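PDB 5NTD: leucyl aminopeptidase, which probably catalyses the manganese-dependent release of N-terminal residues, preferentially leucine, from peptides, as an M17-family leucyl aminopeptidase inhibited by bestatin. Local coordinates for residues 42-48 / 139-144; 123-128 / 156-161; 372-376 / 461-465. All coordinates share one frame; numbering follows the deposited sequence.

Contact 1 of 3, residues 42-48 / 139-144; sequences LSSGLAV and TTVDVF. Unlike the reference sequence in segment 139-144: Thr-139 (reference Ala).
Val-48 pairs with the backbone on either side of Val-143, which makes strands 46-52 and 140-145 parallel neighbours in the mixed sheet of the N-terminal domain, a member of the macro-domain clan. The evidence is a pair of bonds: Val-48 N donates to Asp-142 O at 2.9 Å and receives in return, at Val-48 O, the N-H of Phe-144 N at 2.7 Å. On one face of the sheet, Val-141 CG1 lies 3.9 Å from Leu-46 CD2 and equally near Val-48 CG2, beneath helix 120-131.

Ahead of the strand, side chains take over the bonding. Asp-142 receives Ser-43 with both carboxylate oxygens on their syn sides: Ser-43 N reaches OD2 at 3.0 Å and almost straight (175°), while Ser-43 OG reaches OD1 at 2.6 Å. Ser-43 can offer both donors because its OG is turned back beside its own N (chi1 -62°). In the next shell Tyr-34 OH bonds OD2, Gln-185 NE2 bonds OD1 and Gln-38 NE2 bonds Ser-43 OG; four bonds thus fix the rotation of a buried carboxylate and would be expected to stabilise its charge. At the start of the 139-144 segment, Ser-44 OG donates to Thr-140 O at 2.7 Å from 38° above the carbonyl plane, and a water 2.8 Å from Ser-44 OG links it to Thr-139 OG1.

Contact 2 of 3, residues 123-128 / 156-161; sequences VTALVT and AVARCG
Thr-124 on helix 120-131 meets the end of helix 150-158 with both branches of its side chain. The hydroxyl OG1 donates to Ala-156 O at 2.7 Å, but the C=O...donor angle of 105° shows that it comes from beside the carbonyl rather than from beyond its tip. This low approach brings OG1 to 3.2 Å from Ala-156 CB, a tight fit. Pro-120 O, one turn back on its own helix, competes as an acceptor for the same single proton. The methyl CG2 packs on Cys-160 CB at 3.7 Å. A water donates to Thr-124 OG1 and accepts from Arg-159 NE at 2.9 Å, lying in the guanidinium plane at its edge; the two terminal nitrogens turn to the catalytic domain, NH2 salt-bridged to Glu-437 and NH1 hydrogen-bonded to Thr-507 O.

Cys-160, just past the helix end, has the next largest area buried by this contact. Its CB sits 3.6 Å from Thr-124 O. With SG placed between the backbone N and the carbonyl carbon (chi1 88°), the sulfur is directed to Val-127, whose CG1 meets it at 3.5 Å. Val-127 thereby closes the apolar side of the contact, next to the sheet.

The neighbouring Thr-128 OG1 works as a relay: it donates to Thr-124 O at 2.9 Å, a carbonyl that also accepts Thr-128 N, and it accepts Gly-161 N at 2.8 Å, nearly straight (170°). The chain leaving helix 150-158 is therefore tied to its neighbour by a side chain. Helices 120-131 and 150-158 belong to successive beta-alpha-beta crossovers, the first from strand 99-107 to 140-145 and the second on to 183-188, and they lie side by side on one face of the sheet, as expected for the alpha/beta/alpha architecture of the macro-domain clan.

Contact 3 of 3, residues 372-376 / 461-465; sequences AEGRI and TNLME. With MN (manganese (II) ion), chain B; MN (manganese (II) ion), chain C; BES (2-(3-amino-2-hydroxy-4-phenyl-butyrylamino)-4-methyl-pentanoic acid), chain D; BCT (bicarbonate ion), chain E.
Arg-375 reaches from the first turn of the helix that runs to 387 between the 461-465 loop and a bicarbonate beside the two-manganese centre of the M17 catalytic domain. Its CB and CG pass over bicarbonate O2, CB at 3.5 Å. CD turns its other flank to Asn-462 O, 3.2 Å away. The bend at chi3 (68°) then folds the guanidinium back, and NE donates to bicarbonate O2 at 2.6 Å, nearly straight at 173°. At the tip the branches diverge: NH2 reaches bicarbonate O3 at 3.2 Å, while NH1 meets Met-464 CE at 3.6 Å, near the guanidinium plane.

Backbone donors add to the grip, Arg-375 N on O2 and Gly-374 N on O1, and Lys-289 and Leu-402 also line the pocket. In related M17 enzymes a bicarbonate held this way is proposed to act as a general base. The adjoining Glu-373 bridges both manganese ions through its two carboxylate oxygens, and Leu-463 CD1 packs on bestatin C16 at 3.6 Å. Behind them the Asn-462 amide, held by Ile-368 N at OD1 and Asn-369 O at ND2, also donates from ND2 to Ala-372 O at 3.0 Å, a bent bond of 138°.

How the contacts relate
Contacts 1 and 2 share the N-terminal domain and interlock along the chain: 42-48, 123-128, 139-144, 156-161. Strand 140-145 sits between helices 120-131 and 150-158 in sequence, and the two contacts meet directly where Val-143 CG1 packs on Val-127 CG2 at 4.0 Å, their centres 14 Å apart. One joins strands within the sheet; the other joins helices lying on it. Contact 3 follows, in the catalytic domain on the opposite side of the chain's centre, about 50 Å from contact 1 and 36 Å from contact 2 between centres. It stays about 22 Å from contact 2 between nearest atoms, and no metal, bicarbonate or inhibitor residue lies in contacts 1 or 2.

Contact 1 of 3, residues 42-48 / 139-144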
loop_
_atom_site.group_PDB
_atom_site.type_symbol
_atom_site.label_atom_id
_atom_site.label_comp_id
_atom_site.label_asym_id
_atom_site.label_seq_id
_atom_site.Cartn_x
_atom_site.Cartn_y
_atom_site.Cartn_z
ATOM N N LEU G 42 26.776 -46.479 -26.449
ATOM C CA LEU G 42 26.043 -45.485 -25.631
ATOM C C LEU G 42 24.680 -46.006 -25.237
ATOM O O LEU G 42 24.036 -46.786 -25.949
ATOM C CB LEU G 42 25.914 -44.178 -26.354
ATOM C CG LEU G 42 27.141 -43.285 -26.140
ATOM C CD1 LEU G 42 28.448 -43.951 -26.537
ATOM C CD2 LEU G 42 26.972 -42.047 -26.980
ATOM N N SER G 43 24.242 -45.579 -24.069
ATOM C CA SER G 43 22.936 -46.033 -23.514
ATOM C C SER G 43 21.763 -45.552 -24.365
ATOM O O SER G 43 20.681 -46.129 -24.340
ATOM C CB SER G 43 22.773 -45.542 -22.075
ATOM O OG SER G 43 23.771 -46.066 -21.199
ATOM N N SER G 44 21.958 -44.439 -25.056
ATOM C CA SER G 44 20.887 -43.803 -25.856
ATOM C C SER G 44 21.463 -42.838 -26.862
ATOM O O SER G 44 22.678 -42.654 -26.928
ATOM C CB SER G 44 19.866 -43.056 -24.949
ATOM O OG SER G 44 20.377 -41.826 -24.438
ATOM N N GLY G 45 20.564 -42.122 -27.545
ATOM C CA GLY G 45 20.950 -41.062 -28.512
ATOM C C GLY G 45 21.386 -39.717 -27.963
ATOM O O GLY G 45 21.660 -38.767 -28.717
ATOM N N LEU G 46 21.525 -39.644 -26.645
ATOM C CA LEU G 46 22.047 -38.430 -26.016
ATOM C C LEU G 46 23.160 -38.768 -25.049
ATOM O O LEU G 46 23.036 -39.675 -24.234
ATOM C CB LEU G 46 20.924 -37.700 -25.272
ATOM C CG LEU G 46 21.330 -36.435 -24.542
ATOM C CD1 LEU G 46 21.793 -35.327 -25.488
ATOM C CD2 LEU G 46 20.159 -35.941 -23.687
ATOM N N ALA G 47 24.228 -38.003 -25.124
ATOM C CA ALA G 47 25.292 -38.091 -24.120
ATOM C C ALA G 47 25.684 -36.712 -23.677
ATOM O O ALA G 47 25.739 -35.770 -24.493
ATOM C CB ALA G 47 26.517 -38.807 -24.679
ATOM N N VAL G 48 26.009 -36.606 -22.395
ATOM C CA VAL G 48 26.372 -35.317 -21.792
ATOM C C VAL G 48 27.792 -35.402 -21.261
ATOM O O VAL G 48 28.155 -36.377 -20.611
ATOM C CB VAL G 48 25.387 -34.932 -20.680
ATOM C CG1 VAL G 48 25.650 -33.513 -20.176
ATOM C CG2 VAL G 48 23.949 -35.062 -21.154
ATOM N N THR G 139 14.331 -43.314 -21.729
ATOM C CA THR G 139 15.705 -43.577 -22.143
ATOM C C THR G 139 16.655 -43.365 -20.967
ATOM O O THR G 139 16.323 -42.752 -19.942
ATOM C CB THR G 139 16.188 -42.707 -23.314
ATOM O OG1 THR G 139 16.436 -41.352 -22.881
ATOM C CG2 THR G 139 15.166 -42.715 -24.445
ATOM N N THR G 140 17.854 -43.899 -21.144
ATOM C CA THR G 140 18.959 -43.718 -20.225
ATOM C C THR G 140 19.950 -42.785 -20.873
ATOM O O THR G 140 20.412 -43.028 -21.979
ATOM C CB THR G 140 19.597 -45.050 -19.854
ATOM O OG1 THR G 140 18.646 -45.817 -19.105
ATOM C CG2 THR G 140 20.799 -44.853 -18.956
ATOM N N VAL G 141 20.282 -41.714 -20.172
ATOM C CA VAL G 141 21.262 -40.723 -20.662
ATOM C C VAL G 141 22.576 -40.862 -19.895
ATOM O O VAL G 141 22.603 -40.794 -18.666
ATOM C CB VAL G 141 20.736 -39.256 -20.521
ATOM C CG1 VAL G 141 21.769 -38.246 -20.981
ATOM C CG2 VAL G 141 19.447 -39.095 -21.306
ATOM N N ASP G 142 23.662 -40.989 -20.640
ATOM C CA ASP G 142 24.993 -41.087 -20.060
ATOM C C ASP G 142 25.495 -39.676 -19.781
ATOM O O ASP G 142 25.568 -38.847 -20.659
ATOM C CB ASP G 142 25.971 -41.820 -20.969
ATOM C CG ASP G 142 25.557 -43.261 -21.243
ATOM O OD1 ASP G 142 25.043 -43.948 -20.331
ATOM O OD2 ASP G 142 25.792 -43.720 -22.371
ATOM N N VAL G 143 25.763 -39.415 -18.508
ATOM C CA VAL G 143 26.307 -38.128 -18.063
ATOM C C VAL G 143 27.719 -38.362 -17.594
ATOM O O VAL G 143 27.989 -38.839 -16.485
ATOM C CB VAL G 143 25.456 -37.486 -16.952
ATOM C CG1 VAL G 143 25.935 -36.086 -16.655
ATOM C CG2 VAL G 143 23.996 -37.444 -17.360
ATOM N N PHE G 144 28.638 -37.972 -18.452
ATOM C CA PHE G 144 30.074 -38.112 -18.170
ATOM C C PHE G 144 30.532 -36.858 -17.469
ATOM O O PHE G 144 30.498 -35.755 -18.030
ATOM C CB PHE G 144 30.887 -38.282 -19.448
ATOM C CG PHE G 144 30.657 -39.597 -20.143
ATOM C CD1 PHE G 144 29.573 -39.782 -20.985
ATOM C CD2 PHE G 144 31.553 -40.663 -19.960
ATOM C CE1 PHE G 144 29.374 -40.993 -21.618
ATOM C CE2 PHE G 144 31.359 -41.880 -20.601
ATOM C CZ PHE G 144 30.263 -42.045 -21.416
HETATM O O HOH W 1 18.144 -40.181 -24.432
#

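Contact 2 of 3, residues 123-128 / 156-161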
loop_
_atom_site.group_PDB
_atom_site.type_symbol
_atom_site.label_atom_id
_atom_site.label_comp_id
_atom_site.label_asym_id
_atom_site.label_seq_id
_atom_site.Cartn_x
_atom_site.Cartn_y
_atom_site.Cartn_z
ATOM N N VAL G 123 26.821 -27.464 -12.416
ATOM C CA VAL G 123 26.652 -28.841 -12.904
ATOM C C VAL G 123 25.159 -29.136 -13.096
ATOM O O VAL G 123 24.737 -29.603 -14.140
ATOM C CB VAL G 123 27.284 -29.907 -11.953
ATOM C CG1 VAL G 123 26.931 -31.322 -12.375
ATOM C CG2 VAL G 123 28.800 -29.753 -11.934
ATOM N N THR G 124 24.387 -28.842 -12.066
ATOM C CA THR G 124 22.923 -29.023 -12.116
ATOM C C THR G 124 22.304 -28.286 -13.322
ATOM O O THR G 124 21.566 -28.855 -14.103
ATOM C CB THR G 124 22.242 -28.555 -10.821
ATOM O OG1 THR G 124 22.676 -29.402 -9.751
ATOM C CG2 THR G 124 20.726 -28.640 -10.939
ATOM N N ALA G 125 22.659 -27.034 -13.459
ATOM C CA ALA G 125 22.088 -26.189 -14.544
ATOM C C ALA G 125 22.473 -26.716 -15.942
ATOM O O ALA G 125 21.675 -26.794 -16.850
ATOM C CB ALA G 125 22.532 -24.746 -14.387
ATOM N N LEU G 126 23.736 -27.106 -16.088
ATOM C CA LEU G 126 24.232 -27.673 -17.366
ATOM C C LEU G 126 23.494 -28.962 -17.759
ATOM O O LEU G 126 23.053 -29.136 -18.893
ATOM C CB LEU G 126 25.702 -27.967 -17.300
ATOM C CG LEU G 126 26.573 -26.736 -17.118
ATOM C CD1 LEU G 126 27.987 -27.177 -16.831
ATOM C CD2 LEU G 126 26.546 -25.845 -18.358
ATOM N N VAL G 127 23.353 -29.852 -16.821
ATOM C CA VAL G 127 22.725 -31.135 -17.124
ATOM C C VAL G 127 21.234 -30.880 -17.413
ATOM O O VAL G 127 20.617 -31.519 -18.279
ATOM C CB VAL G 127 22.942 -32.180 -16.025
ATOM C CG1 VAL G 127 22.269 -33.497 -16.384
ATOM C CG2 VAL G 127 24.424 -32.433 -15.851
ATOM N N THR G 128 20.645 -29.980 -16.642
ATOM C CA THR G 128 19.200 -29.624 -16.837
ATOM C C THR G 128 18.994 -29.145 -18.285
ATOM O O THR G 128 18.114 -29.611 -18.972
ATOM C CB THR G 128 18.740 -28.552 -15.852
ATOM O OG1 THR G 128 18.735 -29.116 -14.539
ATOM C CG2 THR G 128 17.347 -28.051 -16.196
ATOM N N ALA G 156 23.794 -32.942 -7.092
ATOM C CA ALA G 156 23.598 -31.976 -8.166
ATOM C C ALA G 156 22.833 -32.576 -9.318
ATOM O O ALA G 156 21.939 -31.950 -9.879
ATOM C CB ALA G 156 24.916 -31.436 -8.660
ATOM N N VAL G 157 23.178 -33.807 -9.649
ATOM C CA VAL G 157 22.497 -34.527 -10.737
ATOM C C VAL G 157 21.131 -35.022 -10.296
ATOM O O VAL G 157 20.159 -34.968 -11.051
ATOM C CB VAL G 157 23.336 -35.694 -11.260
ATOM C CG1 VAL G 157 22.555 -36.518 -12.269
ATOM C CG2 VAL G 157 24.600 -35.151 -11.900
ATOM N N ALA G 158 21.047 -35.473 -9.057
ATOM C CA ALA G 158 19.751 -35.850 -8.467
ATOM C C ALA G 158 18.701 -34.716 -8.567
ATOM O O ALA G 158 17.523 -34.953 -8.841
ATOM C CB ALA G 158 19.913 -36.244 -7.006
ATOM N N ARG G 159 19.139 -33.489 -8.378
ATOM C CA ARG G 159 18.201 -32.329 -8.342
ATOM C C ARG G 159 17.969 -31.695 -9.705
ATOM O O ARG G 159 17.181 -30.782 -9.838
ATOM C CB ARG G 159 18.631 -31.272 -7.287
ATOM C CG ARG G 159 19.752 -30.324 -7.686
ATOM C CD ARG G 159 20.046 -29.327 -6.573
ATOM N NE ARG G 159 21.222 -29.655 -5.763
ATOM C CZ ARG G 159 21.201 -30.152 -4.516
ATOM N NH1 ARG G 159 20.056 -30.449 -3.900
ATOM N NH2 ARG G 159 22.331 -30.361 -3.866
ATOM N N CYS G 160 18.648 -32.199 -10.722
ATOM C CA CYS G 160 18.606 -31.569 -12.045
ATOM C C CYS G 160 17.457 -32.117 -12.873
ATOM O O CYS G 160 16.859 -33.130 -12.561
ATOM C CB CYS G 160 19.932 -31.733 -12.798
ATOM S SG CYS G 160 20.022 -33.256 -13.776
ATOM N N GLY G 161 17.199 -31.420 -13.953
ATOM C CA GLY G 161 16.250 -31.864 -14.951
ATOM C C GLY G 161 14.818 -31.809 -14.472
ATOM O O GLY G 161 14.492 -31.118 -13.512
HETATM O O HOH W 2 23.414 -28.598 -7.293
#

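Contact 3 of 3, residues 372-376 / 461-465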
loop_
_atom_site.group_PDB
_atom_site.type_symbol
_atom_site.label_atom_id
_atom_site.label_comp_id
_atom_site.label_asym_id
_atom_site.label_seq_id
_atom_site.Cartn_x
_atom_site.Cartn_y
_atom_site.Cartn_z
ATOM N N ALA G 372 4.176 -15.604 12.083
ATOM C CA ALA G 372 5.414 -16.102 12.733
ATOM C C ALA G 372 5.143 -17.410 13.512
ATOM O O ALA G 372 5.346 -17.508 14.727
ATOM C CB ALA G 372 6.028 -15.048 13.636
ATOM N N GLU G 373 4.665 -18.377 12.760
ATOM C CA GLU G 373 4.185 -19.672 13.292
ATOM C C GLU G 373 5.306 -20.690 13.476
ATOM O O GLU G 373 5.247 -21.552 14.330
ATOM C CB GLU G 373 3.110 -20.249 12.378
ATOM C CG GLU G 373 3.558 -21.027 11.115
ATOM C CD GLU G 373 4.222 -20.230 9.999
ATOM O OE1 GLU G 373 4.997 -20.847 9.178
ATOM O OE2 GLU G 373 3.960 -18.969 9.881
ATOM N N GLY G 374 6.305 -20.577 12.634
ATOM C CA GLY G 374 7.345 -21.578 12.524
ATOM C C GLY G 374 8.128 -21.682 13.795
ATOM O O GLY G 374 8.384 -22.766 14.302
ATOM N N ARG G 375 8.501 -20.541 14.327
ATOM C CA ARG G 375 9.307 -20.518 15.519
ATOM C C ARG G 375 8.556 -21.114 16.700
ATOM O O ARG G 375 9.146 -21.694 17.611
ATOM C CB ARG G 375 9.793 -19.096 15.815
ATOM C CG ARG G 375 8.708 -18.165 16.293
ATOM C CD ARG G 375 9.181 -16.726 16.215
ATOM N NE ARG G 375 9.337 -16.298 14.819
ATOM C CZ ARG G 375 9.911 -15.165 14.449
ATOM N NH1 ARG G 375 10.399 -14.335 15.365
ATOM N NH2 ARG G 375 10.036 -14.882 13.190
ATOM N N ILE G 376 7.240 -20.945 16.686
ATOM C CA ILE G 376 6.378 -21.485 17.771
ATOM C C ILE G 376 6.361 -23.015 17.731
ATOM O O ILE G 376 6.542 -23.715 18.702
ATOM C CB ILE G 376 4.943 -20.945 17.653
ATOM C CG1 ILE G 376 4.941 -19.440 17.996
ATOM C CG2 ILE G 376 4.008 -21.711 18.564
ATOM C CD1 ILE G 376 3.631 -18.750 17.754
ATOM N N THR G 461 7.037 -12.471 23.631
ATOM C CA THR G 461 6.246 -12.433 22.377
ATOM C C THR G 461 6.854 -13.427 21.364
ATOM O O THR G 461 7.905 -13.995 21.599
ATOM C CB THR G 461 6.257 -11.047 21.733
ATOM O OG1 THR G 461 7.592 -10.750 21.306
ATOM C CG2 THR G 461 5.786 -9.977 22.732
ATOM N N ASN G 462 6.152 -13.646 20.266
ATOM C CA ASN G 462 6.688 -14.394 19.131
ATOM C C ASN G 462 7.249 -13.538 17.996
ATOM O O ASN G 462 7.555 -14.046 16.932
ATOM C CB ASN G 462 5.647 -15.350 18.567
ATOM C CG ASN G 462 4.675 -14.680 17.645
ATOM O OD1 ASN G 462 4.215 -13.558 17.896
ATOM N ND2 ASN G 462 4.295 -15.385 16.592
ATOM N N LEU G 463 7.322 -12.240 18.209
ATOM C CA LEU G 463 7.791 -11.341 17.174
ATOM C C LEU G 463 8.527 -10.176 17.754
ATOM O O LEU G 463 8.118 -9.570 18.717
ATOM C CB LEU G 463 6.638 -10.826 16.319
ATOM C CG LEU G 463 7.034 -10.067 15.033
ATOM C CD1 LEU G 463 7.601 -11.025 14.009
ATOM C CD2 LEU G 463 5.875 -9.324 14.410
ATOM N N MET G 464 9.598 -9.824 17.086
ATOM C CA MET G 464 10.467 -8.687 17.488
ATOM C C MET G 464 9.705 -7.358 17.452
ATOM O O MET G 464 8.972 -7.101 16.535
ATOM C CB MET G 464 11.665 -8.551 16.569
ATOM C CG MET G 464 12.484 -9.816 16.408
ATOM S SD MET G 464 12.781 -10.063 14.634
ATOM C CE MET G 464 11.236 -10.982 14.348
ATOM N N GLU G 465 9.908 -6.559 18.477
ATOM C CA GLU G 465 9.434 -5.170 18.515
ATOM C C GLU G 465 10.001 -4.380 17.329
ATOM O O GLU G 465 9.279 -3.696 16.640
ATOM C CB GLU G 465 9.819 -4.494 19.844
ATOM C CG GLU G 465 9.423 -3.022 20.029
ATOM C CD GLU G 465 7.938 -2.737 19.783
ATOM O OE1 GLU G 465 7.092 -3.637 19.954
ATOM O OE2 GLU G 465 7.601 -1.598 19.392
HETATM MN MN MN B . 6.003 -20.300 7.587
HETATM MN MN MN C . 4.378 -17.686 8.425
HETATM N N2 BES D . 7.215 -19.538 6.158
HETATM C C1 BES D . 7.462 -18.102 6.263
HETATM C C6 BES D . 8.895 -17.692 5.846
HETATM C C7 BES D . 9.174 -17.522 4.378
HETATM C C8 BES D . 9.503 -18.612 3.585
HETATM C C12 BES D . 9.164 -16.260 3.796
HETATM C C9 BES D . 9.773 -18.452 2.228
HETATM C C11 BES D . 9.431 -16.096 2.428
HETATM C C10 BES D . 9.728 -17.190 1.639
HETATM C C2 BES D . 7.156 -17.715 7.726
HETATM O O2 BES D . 6.145 -18.551 8.369
HETATM C C3 BES D . 6.634 -16.309 7.728
HETATM O O3 BES D . 5.392 -16.228 7.579
HETATM N N1 BES D . 7.577 -15.377 7.941
HETATM C C4 BES D . 7.354 -13.962 7.999
HETATM C C13 BES D . 7.089 -13.488 9.424
HETATM C C14 BES D . 6.475 -12.093 9.530
HETATM C C15 BES D . 5.309 -11.772 8.604
HETATM C C16 BES D . 5.967 -11.876 10.935
HETATM C C5 BES D . 8.546 -13.215 7.506
HETATM O O1 BES D . 8.342 -12.227 6.799
HETATM O O4 BES D . 9.681 -13.584 7.817
HETATM C C BCT E . 8.240 -17.731 11.641
HETATM O O1 BCT E . 7.472 -18.652 11.018
HETATM O O2 BCT E . 8.567 -17.805 12.827
HETATM O O3 BCT E . 8.618 -16.712 11.013
#